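Local coordinates for putative cell surface hydrolase (Lactobacillus plantarum, PDB 3LP5), which is a putative cell surface hydrolase of the alpha/beta-hydrolase clan whose substrate is not known, at residues Asn69-Gly73 and Lys74-Asp78. Numbering follows the deposited sequence.
Sequences NNRDG and KANID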
loop_
_atom_site.group_PDB
_atom_site.type_symbol
_atom_site.label_atom_id
_atom_site.label_comp_id
_atom_site.label_asym_id
_atom_site.label_seq_id
_atom_site.Cartn_x
_atom_site.Cartn_y
_atom_site.Cartn_z
ATOM N N ASN A 69 -3.123 1.036 -17.145
ATOM C CA ASN A 69 -3.018 2.509 -16.986
ATOM C C ASN A 69 -2.622 2.781 -15.555
ATOM O O ASN A 69 -3.507 2.842 -14.638
ATOM C CB ASN A 69 -4.326 3.268 -17.314
ATOM C CG ASN A 69 -4.278 4.761 -16.875
ATOM O OD1 ASN A 69 -3.260 5.246 -16.328
ATOM N ND2 ASN A 69 -5.398 5.490 -17.075
ATOM N N ASN A 70 -1.304 2.912 -15.340
ATOM C CA ASN A 70 -0.777 3.175 -13.981
ATOM C C ASN A 70 -0.289 4.601 -13.787
ATOM O O ASN A 70 0.532 4.861 -12.903
ATOM C CB ASN A 70 0.350 2.179 -13.596
ATOM C CG ASN A 70 1.555 2.269 -14.551
ATOM O OD1 ASN A 70 1.488 2.930 -15.555
ATOM N ND2 ASN A 70 2.619 1.598 -14.231
ATOM N N ARG A 71 -0.813 5.529 -14.570
ATOM C CA ARG A 71 -0.346 6.927 -14.560
ATOM C C ARG A 71 -0.843 7.793 -13.416
ATOM O O ARG A 71 -1.798 7.443 -12.716
ATOM C CB ARG A 71 -0.759 7.613 -15.879
ATOM C CG ARG A 71 0.024 7.101 -17.019
ATOM C CD ARG A 71 -0.302 7.904 -18.209
ATOM N NE ARG A 71 -1.269 7.143 -18.953
ATOM C CZ ARG A 71 -2.553 7.382 -19.027
ATOM N NH1 ARG A 71 -3.073 8.458 -18.410
ATOM N NH2 ARG A 71 -3.307 6.549 -19.769
ATOM N N ASP A 72 -0.216 8.963 -13.260
ATOM C CA ASP A 72 -0.407 9.754 -12.053
ATOM C C ASP A 72 -1.682 10.522 -12.199
ATOM O O ASP A 72 -2.223 10.577 -13.284
ATOM C CB ASP A 72 0.744 10.751 -11.866
ATOM C CG ASP A 72 1.961 10.138 -11.163
ATOM O OD1 ASP A 72 3.053 10.782 -11.220
ATOM O OD2 ASP A 72 1.864 9.006 -10.588
ATOM N N GLY A 73 -2.138 11.119 -11.098
ATOM C CA GLY A 73 -3.148 12.183 -11.127
ATOM C C GLY A 73 -4.509 11.645 -10.732
ATOM O O GLY A 73 -4.777 10.437 -10.936
ATOM N N LYS A 74 -5.362 12.534 -10.192
ATOM C CA LYS A 74 -6.678 12.149 -9.685
ATOM C C LYS A 74 -7.544 11.408 -10.719
ATOM O O LYS A 74 -8.177 10.417 -10.374
ATOM C CB LYS A 74 -7.451 13.331 -9.148
ATOM C CG LYS A 74 -8.845 13.004 -8.592
ATOM C CD LYS A 74 -9.438 14.268 -8.038
ATOM C CE LYS A 74 -10.811 14.145 -7.379
ATOM N NZ LYS A 74 -11.700 13.227 -8.103
ATOM N N ALA A 75 -7.577 11.895 -11.965
ATOM C CA ALA A 75 -8.401 11.269 -12.949
ATOM C C ALA A 75 -8.030 9.767 -13.089
ATOM O O ALA A 75 -8.928 8.903 -13.218
ATOM C CB ALA A 75 -8.287 11.977 -14.231
ATOM N N ASN A 76 -6.719 9.448 -13.066
ATOM C CA ASN A 76 -6.306 8.103 -13.152
ATOM C C ASN A 76 -6.520 7.302 -11.867
ATOM O O ASN A 76 -6.910 6.126 -11.908
ATOM C CB ASN A 76 -4.851 8.005 -13.695
ATOM C CG ASN A 76 -4.747 8.553 -15.061
ATOM O OD1 ASN A 76 -3.949 9.463 -15.346
ATOM N ND2 ASN A 76 -5.582 8.074 -15.919
ATOM N N ILE A 77 -6.300 7.951 -10.739
ATOM C CA ILE A 77 -6.426 7.313 -9.457
ATOM C C ILE A 77 -7.893 6.920 -9.247
ATOM O O ILE A 77 -8.175 5.831 -8.709
ATOM C CB ILE A 77 -6.002 8.286 -8.287
ATOM C CG1 ILE A 77 -4.505 8.665 -8.382
ATOM C CG2 ILE A 77 -6.424 7.720 -6.886
ATOM C CD1 ILE A 77 -3.659 7.574 -8.266
ATOM N N ASP A 78 -8.820 7.768 -9.689
ATOM C CA ASP A 78 -10.270 7.415 -9.513
ATOM C C ASP A 78 -10.612 6.148 -10.308
ATOM O O ASP A 78 -11.348 5.320 -9.817
ATOM C CB ASP A 78 -11.210 8.573 -9.903
ATOM C CG ASP A 78 -11.221 9.717 -8.859
ATOM O OD1 ASP A 78 -10.787 9.547 -7.696
ATOM O OD2 ASP A 78 -11.661 10.810 -9.196
#
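Gly-73 O accepts the amide N of Ile-77 at 2.9 Å, closing the first turn of helix 74-92; Gly-73 is its N-cap residue. The preceding loop, 69-73, leaves strand 62-67 and curls back beside this turn. The backbone angles of Gly-73 are ones at which a CB would jam against the preceding carbonyl O. CG1 of Ile-77 packs 3.1 Å from Gly-73 O, while its side chain also meets Ile-111 and Met-151 of neighbouring helices.

Asn-76 points its side chain back into the curl. Its CB lies 3.3 Å from Arg-71 O, and its amide stands between the Asn-69 amide, the Arg-71 guanidinium and Asp-72 O. The amides of Asn-69 and Asn-76 are turned 74° apart. Asn-69 swings CG opposite its backbone N (chi1 169°), which carries OD1 to the amide N of Arg-71 at 3.0 Å, forming an Asx turn. The same OD1 sits over the centre of the Arg-71 guanidinium, 3.5 Å above its plane. Were Asn-69 an alanine, the Arg-71 amide would probably be left without this acceptor, and a gap would open beside Asn-76. On the helix, Lys-74 NZ meets the syn lone pair of Asp-78 OD2 at 2.7 Å in a salt bridge.

NE2 of Gln-80, one turn after Asn-76, donates to the carbonyls of Asn-69 and Arg-71, tying loop and helix together again. Amides and carbonyls, rather than charge, thus probably hold the bend where strand 62-67 gives way to helix 74-92, which begins the crossover to parallel strand 99-105 of the alpha/beta-hydrolase sheet.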